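Local structure of endosialidase (Enterobacteria phage phi92, 4HIZ) at residues D406-G412 with F437-V443; K174-R180 with P270-L276; P606-I612 with Q628-H634; K36-L40 with A50-E54. The protein hydrolyses internal alpha-2,8 and alpha-2,9 linkages of sialic acid polymers, probably letting the phage cut through the polysialic acid capsule of its host. One frame throughout, in Å; residues are numbered along the deposited sequence. Where two conformers were deposited one is given.

Interaction 1 of 4, residues D406-G412 with F437-V443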
# COMPACT_ATOMS: atom_id res chain seq x y z
N ASP A 406 -34.68 -8.76 -23.49
CA ASP A 406 -35.04 -10.03 -24.09
C ASP A 406 -33.90 -11.06 -24.05
O ASP A 406 -34.10 -12.21 -24.46
CB ASP A 406 -35.44 -9.83 -25.55
CG ASP A 406 -36.81 -9.15 -25.71
OD1 ASP A 406 -37.61 -9.10 -24.75
OD2 ASP A 406 -37.08 -8.68 -26.84
N TYR A 407 -32.72 -10.64 -23.60
CA TYR A 407 -31.52 -11.46 -23.78
C TYR A 407 -30.89 -11.94 -22.50
O TYR A 407 -30.86 -11.24 -21.49
CB TYR A 407 -30.45 -10.63 -24.51
CG TYR A 407 -30.87 -10.26 -25.89
CD1 TYR A 407 -30.62 -11.10 -26.97
CD2 TYR A 407 -31.52 -9.04 -26.14
CE1 TYR A 407 -31.00 -10.74 -28.27
CE2 TYR A 407 -31.91 -8.68 -27.42
CZ TYR A 407 -31.66 -9.54 -28.47
OH TYR A 407 -32.06 -9.15 -29.73
N LEU A 408 -30.31 -13.13 -22.56
CA LEU A 408 -29.36 -13.56 -21.54
C LEU A 408 -27.98 -13.22 -22.06
O LEU A 408 -27.63 -13.59 -23.20
CB LEU A 408 -29.43 -15.09 -21.35
CG LEU A 408 -30.78 -15.63 -20.84
CD1 LEU A 408 -30.62 -17.10 -20.48
CD2 LEU A 408 -31.26 -14.86 -19.63
N TYR A 409 -27.20 -12.55 -21.23
CA TYR A 409 -25.76 -12.32 -21.50
C TYR A 409 -25.01 -13.38 -20.71
O TYR A 409 -25.04 -13.37 -19.46
CB TYR A 409 -25.33 -10.93 -21.02
CG TYR A 409 -25.76 -9.79 -21.88
CD1 TYR A 409 -27.06 -9.31 -21.84
CD2 TYR A 409 -24.85 -9.13 -22.69
CE1 TYR A 409 -27.43 -8.23 -22.61
CE2 TYR A 409 -25.22 -8.07 -23.46
CZ TYR A 409 -26.51 -7.61 -23.41
OH TYR A 409 -26.89 -6.53 -24.17
N ILE A 410 -24.38 -14.32 -21.43
CA ILE A 410 -23.78 -15.52 -20.84
C ILE A 410 -22.27 -15.50 -21.07
O ILE A 410 -21.85 -15.27 -22.20
CB ILE A 410 -24.38 -16.80 -21.48
CG1 ILE A 410 -25.90 -16.79 -21.29
CG2 ILE A 410 -23.75 -18.04 -20.83
CD1 ILE A 410 -26.62 -17.93 -22.03
N PHE A 411 -21.49 -15.77 -20.02
CA PHE A 411 -20.03 -15.64 -20.05
C PHE A 411 -19.38 -16.96 -19.67
O PHE A 411 -19.89 -17.70 -18.83
CB PHE A 411 -19.57 -14.58 -19.03
CG PHE A 411 -20.01 -13.18 -19.36
CD1 PHE A 411 -21.33 -12.76 -19.08
CD2 PHE A 411 -19.16 -12.30 -19.98
CE1 PHE A 411 -21.74 -11.48 -19.39
CE2 PHE A 411 -19.56 -10.98 -20.28
CZ PHE A 411 -20.84 -10.56 -19.98
N GLY A 412 -18.21 -17.21 -20.23
CA GLY A 412 -17.40 -18.34 -19.80
C GLY A 412 -15.96 -18.05 -20.18
O GLY A 412 -15.68 -17.13 -20.96
N PHE A 437 -15.19 -15.59 -23.20
CA PHE A 437 -16.22 -15.43 -24.21
C PHE A 437 -17.55 -15.00 -23.62
O PHE A 437 -17.85 -15.24 -22.47
CB PHE A 437 -16.50 -16.78 -24.88
CG PHE A 437 -15.33 -17.34 -25.65
CD1 PHE A 437 -15.15 -16.99 -26.99
CD2 PHE A 437 -14.44 -18.25 -25.04
CE1 PHE A 437 -14.08 -17.52 -27.73
CE2 PHE A 437 -13.34 -18.77 -25.78
CZ PHE A 437 -13.18 -18.42 -27.12
N MET A 438 -18.35 -14.35 -24.44
CA MET A 438 -19.69 -13.93 -24.07
C MET A 438 -20.59 -14.27 -25.25
O MET A 438 -20.22 -14.09 -26.40
CB MET A 438 -19.71 -12.42 -23.82
CG MET A 438 -21.11 -11.90 -23.38
SD MET A 438 -21.10 -10.09 -23.30
CE MET A 438 -21.19 -9.60 -25.04
N CYS A 439 -21.81 -14.72 -24.96
CA CYS A 439 -22.83 -14.77 -26.01
C CYS A 439 -24.09 -14.08 -25.50
O CYS A 439 -24.24 -13.81 -24.28
CB CYS A 439 -23.13 -16.21 -26.49
SG CYS A 439 -23.92 -17.29 -25.28
N LYS A 440 -24.97 -13.75 -26.44
CA LYS A 440 -26.18 -13.00 -26.13
C LYS A 440 -27.34 -13.78 -26.76
O LYS A 440 -27.49 -13.80 -27.99
CB LYS A 440 -26.03 -11.59 -26.72
CG LYS A 440 -27.16 -10.65 -26.39
CD LYS A 440 -26.80 -9.22 -26.91
CE LYS A 440 -27.99 -8.28 -26.75
NZ LYS A 440 -27.66 -6.85 -27.06
N ILE A 441 -28.15 -14.42 -25.91
CA ILE A 441 -29.21 -15.31 -26.40
C ILE A 441 -30.58 -14.68 -26.16
O ILE A 441 -30.89 -14.31 -25.04
CB ILE A 441 -29.18 -16.69 -25.67
CG1 ILE A 441 -27.80 -17.36 -25.77
CG2 ILE A 441 -30.30 -17.63 -26.21
CD1 ILE A 441 -27.33 -17.45 -27.13
N ASN A 442 -31.38 -14.53 -27.22
CA ASN A 442 -32.74 -14.04 -27.09
C ASN A 442 -33.60 -15.15 -26.49
O ASN A 442 -33.83 -16.19 -27.14
CB ASN A 442 -33.30 -13.64 -28.46
CG ASN A 442 -34.62 -12.90 -28.34
OD1 ASN A 442 -35.45 -13.21 -27.48
ND2 ASN A 442 -34.81 -11.88 -29.19
N VAL A 443 -34.06 -14.96 -25.26
CA VAL A 443 -34.94 -15.96 -24.63
C VAL A 443 -36.39 -15.50 -24.61
O VAL A 443 -37.25 -16.26 -24.16
CB VAL A 443 -34.45 -16.37 -23.23
CG1 VAL A 443 -33.04 -17.05 -23.31
CG2 VAL A 443 -34.41 -15.15 -22.30
O HOH W 1 -37.71 -10.69 -29.21
O HOH W 2 -32.62 -11.46 -31.34

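Interaction 2 of 4, residues K174-R180 with P270-L276. With FRU (beta-D-fructofuranose), chain G.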
# COMPACT_ATOMS: atom_id res chain seq x y z
N LYS A 174 -20.53 -31.63 5.61
CA LYS A 174 -21.90 -31.18 5.85
C LYS A 174 -22.02 -29.78 5.28
O LYS A 174 -21.02 -29.17 4.91
CB LYS A 174 -22.21 -31.14 7.35
CG LYS A 174 -21.34 -30.14 8.12
CD LYS A 174 -21.48 -30.31 9.64
CE LYS A 174 -22.77 -29.72 10.16
NZ LYS A 174 -23.14 -30.30 11.51
N ALA A 175 -23.24 -29.26 5.21
CA ALA A 175 -23.44 -27.91 4.72
C ALA A 175 -24.44 -27.20 5.60
O ALA A 175 -25.38 -27.84 6.13
CB ALA A 175 -23.94 -27.93 3.26
N GLU A 176 -24.24 -25.89 5.76
CA GLU A 176 -25.09 -25.11 6.65
C GLU A 176 -25.60 -23.91 5.91
O GLU A 176 -24.85 -23.31 5.13
CB GLU A 176 -24.34 -24.64 7.90
CG GLU A 176 -23.93 -25.80 8.82
CD GLU A 176 -22.82 -25.42 9.82
OE1 GLU A 176 -21.95 -24.57 9.50
OE2 GLU A 176 -22.84 -26.00 10.93
N LEU A 177 -26.85 -23.54 6.16
CA LEU A 177 -27.36 -22.28 5.65
C LEU A 177 -27.00 -21.23 6.71
O LEU A 177 -27.40 -21.37 7.86
CB LEU A 177 -28.89 -22.38 5.42
CG LEU A 177 -29.47 -21.10 4.78
CD1 LEU A 177 -29.02 -20.93 3.31
CD2 LEU A 177 -31.02 -21.12 4.90
N TRP A 178 -26.19 -20.21 6.35
CA TRP A 178 -25.84 -19.13 7.27
C TRP A 178 -26.60 -17.90 6.84
O TRP A 178 -26.70 -17.61 5.63
CB TRP A 178 -24.34 -18.80 7.21
CG TRP A 178 -23.39 -19.80 7.85
CD1 TRP A 178 -23.55 -21.15 8.02
CD2 TRP A 178 -22.09 -19.48 8.39
NE1 TRP A 178 -22.43 -21.69 8.65
CE2 TRP A 178 -21.52 -20.69 8.88
CE3 TRP A 178 -21.37 -18.29 8.52
CZ2 TRP A 178 -20.26 -20.73 9.48
CZ3 TRP A 178 -20.12 -18.33 9.13
CH2 TRP A 178 -19.56 -19.54 9.57
N SER A 179 -27.14 -17.14 7.80
CA SER A 179 -27.74 -15.86 7.42
C SER A 179 -27.56 -14.79 8.47
O SER A 179 -27.39 -15.08 9.64
CB SER A 179 -29.24 -15.99 7.07
OG SER A 179 -30.04 -16.06 8.23
N ARG A 180 -27.56 -13.55 7.99
CA ARG A 180 -27.50 -12.35 8.85
C ARG A 180 -28.38 -11.32 8.20
O ARG A 180 -28.59 -11.35 7.00
CB ARG A 180 -26.06 -11.75 8.87
CG ARG A 180 -25.21 -12.21 10.05
CD ARG A 180 -23.81 -11.60 9.93
NE ARG A 180 -23.04 -11.83 11.16
CZ ARG A 180 -21.73 -11.56 11.24
NH1 ARG A 180 -21.08 -11.06 10.18
NH2 ARG A 180 -21.09 -11.75 12.39
N PRO A 270 -25.40 -12.16 15.48
CA PRO A 270 -24.98 -13.57 15.33
C PRO A 270 -25.45 -14.15 14.01
O PRO A 270 -26.54 -13.81 13.54
CB PRO A 270 -25.66 -14.29 16.50
CG PRO A 270 -26.64 -13.33 17.06
CD PRO A 270 -26.16 -11.93 16.72
N TRP A 271 -24.65 -15.04 13.42
CA TRP A 271 -25.12 -15.76 12.25
C TRP A 271 -26.21 -16.75 12.70
O TRP A 271 -26.05 -17.42 13.70
CB TRP A 271 -23.98 -16.54 11.64
CG TRP A 271 -22.90 -15.74 10.95
CD1 TRP A 271 -21.67 -15.42 11.45
CD2 TRP A 271 -22.93 -15.24 9.61
NE1 TRP A 271 -20.93 -14.73 10.50
CE2 TRP A 271 -21.67 -14.64 9.35
CE3 TRP A 271 -23.89 -15.28 8.58
CZ2 TRP A 271 -21.37 -14.04 8.13
CZ3 TRP A 271 -23.58 -14.71 7.36
CH2 TRP A 271 -22.32 -14.10 7.14
N GLU A 272 -27.28 -16.80 11.95
CA GLU A 272 -28.20 -17.96 12.08
C GLU A 272 -27.57 -19.07 11.27
O GLU A 272 -27.25 -18.86 10.11
CB GLU A 272 -29.54 -17.61 11.48
CG GLU A 272 -30.47 -18.83 11.48
CD GLU A 272 -31.66 -18.63 10.55
OE1 GLU A 272 -31.47 -18.38 9.32
OE2 GLU A 272 -32.78 -18.68 11.08
N ILE A 273 -27.35 -20.23 11.88
CA ILE A 273 -26.62 -21.33 11.22
C ILE A 273 -27.49 -22.59 11.34
O ILE A 273 -27.81 -23.04 12.44
CB ILE A 273 -25.27 -21.56 11.90
CG1 ILE A 273 -24.38 -20.32 11.66
CG2 ILE A 273 -24.59 -22.83 11.41
CD1 ILE A 273 -23.04 -20.43 12.35
N THR A 274 -27.90 -23.11 10.19
CA THR A 274 -28.83 -24.24 10.14
C THR A 274 -28.24 -25.36 9.31
O THR A 274 -27.94 -25.15 8.14
CB THR A 274 -30.16 -23.79 9.49
OG1 THR A 274 -30.70 -22.65 10.19
CG2 THR A 274 -31.18 -24.94 9.52
N GLU A 275 -28.15 -26.56 9.88
CA GLU A 275 -27.64 -27.70 9.12
C GLU A 275 -28.65 -28.08 8.04
O GLU A 275 -29.88 -28.09 8.29
CB GLU A 275 -27.37 -28.89 10.04
CG GLU A 275 -26.66 -30.03 9.34
CD GLU A 275 -26.19 -31.09 10.31
OE1 GLU A 275 -26.56 -31.02 11.51
OE2 GLU A 275 -25.45 -31.99 9.89
N LEU A 276 -28.14 -28.39 6.83
CA LEU A 276 -29.01 -28.82 5.73
C LEU A 276 -28.97 -30.34 5.65
O LEU A 276 -27.97 -30.92 5.24
CB LEU A 276 -28.54 -28.20 4.40
CG LEU A 276 -28.55 -26.65 4.38
CD1 LEU A 276 -28.05 -26.08 3.03
CD2 LEU A 276 -29.97 -26.10 4.67
C1 FRU G . -19.18 -27.09 14.89
C2 FRU G . -19.84 -25.97 14.23
C3 FRU G . -19.97 -25.82 12.81
C4 FRU G . -20.51 -24.45 12.65
C5 FRU G . -19.91 -23.75 13.83
C6 FRU G . -20.57 -22.44 14.23
O1 FRU G . -17.83 -26.68 14.78
O2 FRU G . -21.24 -26.45 14.42
O3 FRU G . -20.64 -26.87 12.07
O4 FRU G . -20.08 -23.88 11.37
O5 FRU G . -19.95 -24.69 14.92
O6 FRU G . -21.81 -22.70 14.80
O HOH W 3 -25.31 -31.24 5.58
O HOH W 4 -30.01 -20.57 8.57

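Interaction 3 of 4, residues P606-I612 with Q628-H634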
# COMPACT_ATOMS: atom_id res chain seq x y z
N PRO A 606 29.79 -12.32 22.15
CA PRO A 606 28.97 -13.27 22.92
C PRO A 606 29.25 -13.18 24.42
O PRO A 606 28.35 -13.46 25.21
CB PRO A 606 29.41 -14.65 22.40
CG PRO A 606 30.01 -14.40 21.06
CD PRO A 606 30.49 -12.96 21.03
N SER A 607 30.46 -12.78 24.81
CA SER A 607 30.81 -12.72 26.22
C SER A 607 30.04 -11.63 26.98
O SER A 607 30.15 -11.55 28.20
CB SER A 607 32.32 -12.49 26.38
OG SER A 607 32.67 -11.22 25.85
N GLU A 608 29.26 -10.81 26.26
CA GLU A 608 28.44 -9.78 26.90
C GLU A 608 27.02 -10.26 27.20
O GLU A 608 26.26 -9.54 27.87
CB GLU A 608 28.29 -8.55 25.99
CG GLU A 608 29.63 -7.84 25.74
CD GLU A 608 30.06 -6.95 26.90
OE1 GLU A 608 29.21 -6.36 27.58
OE2 GLU A 608 31.27 -6.82 27.13
N GLN A 609 26.67 -11.44 26.70
CA GLN A 609 25.25 -11.87 26.64
C GLN A 609 24.49 -11.70 27.95
O GLN A 609 24.78 -12.38 28.95
CB GLN A 609 25.13 -13.33 26.21
CG GLN A 609 23.66 -13.75 26.01
CD GLN A 609 23.54 -15.25 25.76
OE1 GLN A 609 24.35 -16.04 26.26
NE2 GLN A 609 22.54 -15.65 24.98
N ARG A 610 23.49 -10.82 27.93
CA ARG A 610 22.64 -10.63 29.11
C ARG A 610 21.42 -9.81 28.76
O ARG A 610 21.39 -9.06 27.76
CB ARG A 610 23.44 -9.92 30.22
CG ARG A 610 23.83 -8.45 29.87
CD ARG A 610 24.91 -8.01 30.84
NE ARG A 610 25.30 -6.60 30.76
CZ ARG A 610 26.16 -6.11 29.88
NH1 ARG A 610 26.72 -6.89 28.93
NH2 ARG A 610 26.49 -4.82 29.95
N LEU A 611 20.41 -9.96 29.60
CA LEU A 611 19.19 -9.17 29.49
C LEU A 611 19.17 -8.19 30.67
O LEU A 611 19.40 -8.60 31.81
CB LEU A 611 17.96 -10.11 29.56
CG LEU A 611 16.59 -9.40 29.44
CD1 LEU A 611 16.39 -8.70 28.08
CD2 LEU A 611 15.41 -10.37 29.72
N ILE A 612 18.92 -6.91 30.40
CA ILE A 612 18.93 -5.89 31.48
C ILE A 612 17.53 -5.28 31.58
O ILE A 612 17.04 -4.65 30.64
CB ILE A 612 19.95 -4.75 31.23
CG1 ILE A 612 21.34 -5.34 30.94
CG2 ILE A 612 19.98 -3.82 32.47
CD1 ILE A 612 22.37 -4.25 30.54
N GLN A 628 19.90 -7.68 36.11
CA GLN A 628 20.66 -8.21 34.98
C GLN A 628 20.67 -9.73 35.07
O GLN A 628 21.04 -10.32 36.11
CB GLN A 628 22.11 -7.66 34.96
CG GLN A 628 22.12 -6.11 34.81
CD GLN A 628 23.40 -5.60 34.18
OE1 GLN A 628 24.05 -6.30 33.42
NE2 GLN A 628 23.74 -4.35 34.47
N LEU A 629 20.27 -10.37 33.98
CA LEU A 629 20.27 -11.83 33.91
C LEU A 629 21.33 -12.19 32.87
O LEU A 629 21.18 -11.83 31.70
CB LEU A 629 18.89 -12.32 33.43
CG LEU A 629 17.75 -11.98 34.40
CD1 LEU A 629 16.33 -12.31 33.80
CD2 LEU A 629 17.98 -12.64 35.76
N TYR A 630 22.42 -12.84 33.29
CA TYR A 630 23.49 -13.17 32.35
C TYR A 630 23.21 -14.48 31.61
O TYR A 630 22.65 -15.41 32.19
CB TYR A 630 24.84 -13.32 33.08
CG TYR A 630 25.46 -12.07 33.68
CD1 TYR A 630 24.82 -10.84 33.66
CD2 TYR A 630 26.71 -12.14 34.26
CE1 TYR A 630 25.44 -9.68 34.21
CE2 TYR A 630 27.33 -11.03 34.82
CZ TYR A 630 26.70 -9.80 34.80
OH TYR A 630 27.34 -8.70 35.36
N GLY A 631 23.58 -14.54 30.34
CA GLY A 631 23.42 -15.75 29.54
C GLY A 631 24.57 -16.72 29.77
O GLY A 631 25.59 -16.41 30.41
N SER A 632 24.43 -17.89 29.16
CA SER A 632 25.44 -18.94 29.22
C SER A 632 26.73 -18.58 28.49
O SER A 632 27.79 -19.19 28.74
CB SER A 632 24.84 -20.24 28.66
OG SER A 632 24.51 -20.08 27.29
N ASN A 633 26.66 -17.61 27.58
CA ASN A 633 27.87 -17.20 26.84
C ASN A 633 28.62 -16.07 27.52
O ASN A 633 29.73 -15.73 27.12
CB ASN A 633 27.53 -16.77 25.42
CG ASN A 633 27.02 -17.90 24.59
OD1 ASN A 633 27.81 -18.64 24.03
ND2 ASN A 633 25.71 -18.07 24.51
N HIS A 634 28.04 -15.49 28.58
CA HIS A 634 28.69 -14.39 29.26
C HIS A 634 30.05 -14.81 29.86
O HIS A 634 30.24 -15.97 30.22
CB HIS A 634 27.78 -13.89 30.39
CG HIS A 634 28.17 -12.55 30.91
ND1 HIS A 634 29.19 -12.37 31.83
CD2 HIS A 634 27.67 -11.31 30.65
CE1 HIS A 634 29.32 -11.08 32.09
NE2 HIS A 634 28.40 -10.42 31.40
O HOH W 5 25.75 -3.39 32.40

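Interaction 4 of 4, residues K36-L40 with A50-E54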
# COMPACT_ATOMS: atom_id res chain seq x y z
N LYS A 36 -15.53 -11.88 -41.97
CA LYS A 36 -15.19 -13.29 -41.90
C LYS A 36 -13.77 -13.43 -42.41
O LYS A 36 -13.47 -13.02 -43.53
CB LYS A 36 -16.13 -14.13 -42.75
CG LYS A 36 -17.59 -13.85 -42.44
CD LYS A 36 -18.44 -15.11 -42.53
CE LYS A 36 -19.90 -14.80 -42.22
NZ LYS A 36 -20.04 -13.92 -41.00
N VAL A 37 -12.89 -13.96 -41.59
CA VAL A 37 -11.48 -13.89 -41.94
C VAL A 37 -10.87 -15.27 -41.97
O VAL A 37 -11.32 -16.19 -41.29
CB VAL A 37 -10.67 -13.00 -40.98
CG1 VAL A 37 -11.18 -11.56 -41.03
CG2 VAL A 37 -10.70 -13.58 -39.54
N THR A 38 -9.83 -15.39 -42.78
CA THR A 38 -9.10 -16.64 -42.90
C THR A 38 -8.10 -16.84 -41.75
O THR A 38 -7.74 -17.97 -41.37
CB THR A 38 -8.32 -16.62 -44.24
OG1 THR A 38 -7.45 -15.46 -44.25
CG2 THR A 38 -9.28 -16.52 -45.43
N THR A 39 -7.63 -15.73 -41.21
CA THR A 39 -6.67 -15.75 -40.12
C THR A 39 -6.89 -14.46 -39.39
O THR A 39 -7.38 -13.49 -40.00
CB THR A 39 -5.23 -15.80 -40.67
OG1 THR A 39 -4.31 -15.79 -39.58
CG2 THR A 39 -4.94 -14.59 -41.52
N LEU A 40 -6.57 -14.39 -38.09
CA LEU A 40 -6.86 -13.13 -37.38
C LEU A 40 -5.96 -12.02 -37.88
O LEU A 40 -4.75 -12.24 -38.05
CB LEU A 40 -6.73 -13.25 -35.85
CG LEU A 40 -7.79 -14.18 -35.23
CD1 LEU A 40 -7.58 -14.32 -33.74
CD2 LEU A 40 -9.20 -13.64 -35.50
N ALA A 50 -15.46 -6.68 -35.54
CA ALA A 50 -15.34 -8.05 -35.06
C ALA A 50 -15.00 -8.99 -36.21
O ALA A 50 -15.32 -8.70 -37.37
CB ALA A 50 -16.61 -8.49 -34.39
N PHE A 51 -14.38 -10.12 -35.87
CA PHE A 51 -13.83 -11.03 -36.88
C PHE A 51 -14.26 -12.45 -36.57
O PHE A 51 -13.96 -12.98 -35.49
CB PHE A 51 -12.29 -10.94 -36.86
CG PHE A 51 -11.79 -9.52 -36.96
CD1 PHE A 51 -11.69 -8.90 -38.19
CD2 PHE A 51 -11.48 -8.78 -35.81
CE1 PHE A 51 -11.27 -7.56 -38.29
CE2 PHE A 51 -11.07 -7.45 -35.90
CZ PHE A 51 -10.97 -6.85 -37.15
N VAL A 52 -14.97 -13.08 -37.50
CA VAL A 52 -15.35 -14.49 -37.32
C VAL A 52 -14.25 -15.37 -37.89
O VAL A 52 -13.87 -15.23 -39.07
CB VAL A 52 -16.65 -14.82 -38.04
CG1 VAL A 52 -17.04 -16.29 -37.74
CG2 VAL A 52 -17.74 -13.86 -37.58
N TYR A 53 -13.75 -16.28 -37.07
CA TYR A 53 -12.54 -17.03 -37.42
C TYR A 53 -12.67 -18.46 -36.90
O TYR A 53 -13.14 -18.68 -35.77
CB TYR A 53 -11.32 -16.34 -36.76
CG TYR A 53 -10.03 -17.14 -36.83
CD1 TYR A 53 -9.50 -17.54 -38.06
CD2 TYR A 53 -9.33 -17.47 -35.67
CE1 TYR A 53 -8.30 -18.28 -38.12
CE2 TYR A 53 -8.14 -18.19 -35.71
CZ TYR A 53 -7.63 -18.60 -36.94
OH TYR A 53 -6.46 -19.32 -36.98
N GLU A 54 -12.27 -19.43 -37.71
CA GLU A 54 -12.28 -20.84 -37.27
C GLU A 54 -10.86 -21.33 -36.97
O GLU A 54 -10.20 -21.97 -37.81
CB GLU A 54 -12.92 -21.74 -38.33
CG GLU A 54 -14.39 -21.40 -38.58
CD GLU A 54 -15.07 -22.25 -39.65
OE1 GLU A 54 -14.54 -23.32 -40.03
OE2 GLU A 54 -16.16 -21.84 -40.10
O HOH W 6 -11.80 -18.86 -40.54
O HOH W 7 -4.43 -18.60 -39.00

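Interaction 1 of 4, residues D406-G412 with F437-V443
Leu408 and Ile441 exchange two backbone bonds, Leu408 N to Ile441 O at 2.8 Å and Ile441 N to Leu408 O at 2.9 Å, and the same pair of hydrogen bonds recurs at Ile410 with Cys439 and at Gly412 with Phe437. A single bond from Val443 N to Asp406 O closes the end of this antiparallel pair. On the face bearing Tyr407, Tyr409 and Phe411, Lys440 runs out extended, with CG anti to the backbone N (chi1 -175°). Its CE sits over the Tyr407 ring, 3.7 Å from the centroid, and NZ donates to Tyr409 OH at 3.0 Å, with a cation-pi contact to Tyr407. Met438 CG lies over the Phe411 ring, and Met438 SD makes Met-aromatic contacts with two rings, obliquely with Phe411 (CZ at 3.4 Å) and at the edge of Tyr409. Asn442 ND2 donates to two waters, one shared with Asp406 OD2 and one with Tyr407 OH, whereas OD1 accepts from Ser444 OG and Ser445 N. The strands lie in the catalytic beta-propeller region, flanked by strands 401-404 and 456-460. Backbone bonding is thus regular, while one face changes from sulfur-aromatic packing to a cation between two tyrosines and a hydrated end.

Interaction 2 of 4, residues K174-R180 with P270-L276
Glu176 OE1 is gripped twice: Trp178 NE1 donates to Glu176 OE1 at 3.0 Å, and fructose O4 donates to the same oxygen at 2.7 Å. The indole N-H is almost straight (175°) and keeps OE1 in the ring plane of Trp178, yet it approaches OE1 from above the carboxylate plane. Glu176 OE2 takes O3 of the sugar at 2.6 Å, so both carboxylate oxygens face the ligand. Across the strands, Ile273 packs its CG2 on Glu176 CD and sets CG1 over the face of the five-membered ring of Trp178, a CH-pi contact, while its CD1 reaches the sugar near O6. These three residues form one wall of a glycan pocket to which Tyr146 and Asp138 add further hydrogen bonds to the fructose. The wall is the outer part of a four-stranded antiparallel sheet, the usual blade of a beta-propeller, with strand 272-275 at its margin; paired backbone bonds join Leu177 with Thr274 and Ser179 with Glu272. The six-membered ring of Trp178 turns an edge to one face of Trp271, the planes 54° apart, and the opposite face of Trp271 carries the Arg180 guanidinium, stacked at 3.7 Å between centres and only 9° from parallel. Arg180 NE also bonds to Ser269 O, which together with the stack should limit rotation of the guanidinium. On the other face of the sheet, Glu272 OE2 pairs with Lys211, and a water joins Leu177 O, Glu272 OE1 and Thr274 OG1.

Interaction 3 of 4, residues P606-I612 with Q628-H634
The His634 ring lies between Ser607 O, 3.4 Å above one face, and the Tyr630 ring on the opposite face; the backbone oxygens of Glu608 and Gln609 stand at its edge. Arg610 offers its guanidinium edge-on instead: NE donates to Gln628 OE1 at 3.0 Å, the two planes only 17° apart, and a water in the guanidinium plane links NH2 to Gln628 NE2. NH1 turns back to its own segment, where it binds Glu608 O and forms a salt bridge with Glu608 OE1 at 2.9 Å. Partners at NE, NH1 and NH2 should limit rotation of this flat group, though the NE bond is bent (130°). Buried Gln609 extends toward the type I turn 631-634, with CG anti to the backbone N (chi1 -174°). Its OE1 receives Asn633 ND2 at 3.0 Å from above the amide plane and Asn633 N at 3.1 Å, tying down the turn, while NE2 is taken by Lys599 O. Backbone bonds between Leu611 and Leu629, and from Gly631 N to Gln609 O at 2.8 Å, complete the antiparallel pairing. The hairpin of strands 610-614 and 626-630 is extended by strand 640-643 within the chain. In the trimer, Arg610 to Ile612 pair in parallel with a strand of the third subunit, whose Tyr594 makes a cation-pi contact with Arg610, and Tyr630 and Ser632 bond to the second subunit.

Interaction 4 of 4, residues K36-L40 with A50-E54
Tyr53 reaches from strand 49-53 into the loop formed by 36-40, its CG anti to the backbone N (chi1 170°). CB touches two apolar neighbours, Leu40 CD2 at 3.7 Å and Val37 CG2 at 4.0 Å. Further along, the ring passes across the Leu40 side chain at about a right angle: CG and CD2 lie against Leu40 CG and CD2. On the other side of the ring CE1 comes 3.3 Å from Thr38 O, which lies near the ring plane, and 3.6 Å from Thr39 CA. At the tip, Tyr53 OH meets a water that also donates to Thr39 OG1. Val37 CG1 meets the Phe51 ring, at CD1 (3.9 Å), while CG2 sits among Val52 O, Tyr53 CB and Phe51 CB. The backbones make one direct bond, Val37 N to Val52 O at 3.0 Å and nearly straight (177°), where Lys36 and Val52 pair in parallel. From the same residue, Val37 O reaches Glu54 N through a water. Strand 49-53 lies between 33-36 and 61-64, in the region of the N-terminal extension, and Leu40 also packs on Asp528 of the third subunit. With a single direct hydrogen bond, the loop is held mainly by apolar contacts round Tyr53, supplemented by the two water bridges.

How the interactions relate
Interaction 1 is the most buried of the four; interactions 2 and 3 are partly buried, and interaction 4 is a surface contact. Interactions 1 and 4 reach the same mixed sheet, their nearest atoms about 8 Å apart: the first joins neighbouring strands by regular antiparallel bonding, the other a loop to a strand by apolar contacts and water. Interaction 2 shares the propeller region with interaction 1 but stands about 33 Å away between centres, and one face of its sheet holds the bound fructose. Interaction 3, about 73 Å from interaction 1 between centres, belongs to the C-terminal region, where charged and amide groups accompany strand pairing across subunits.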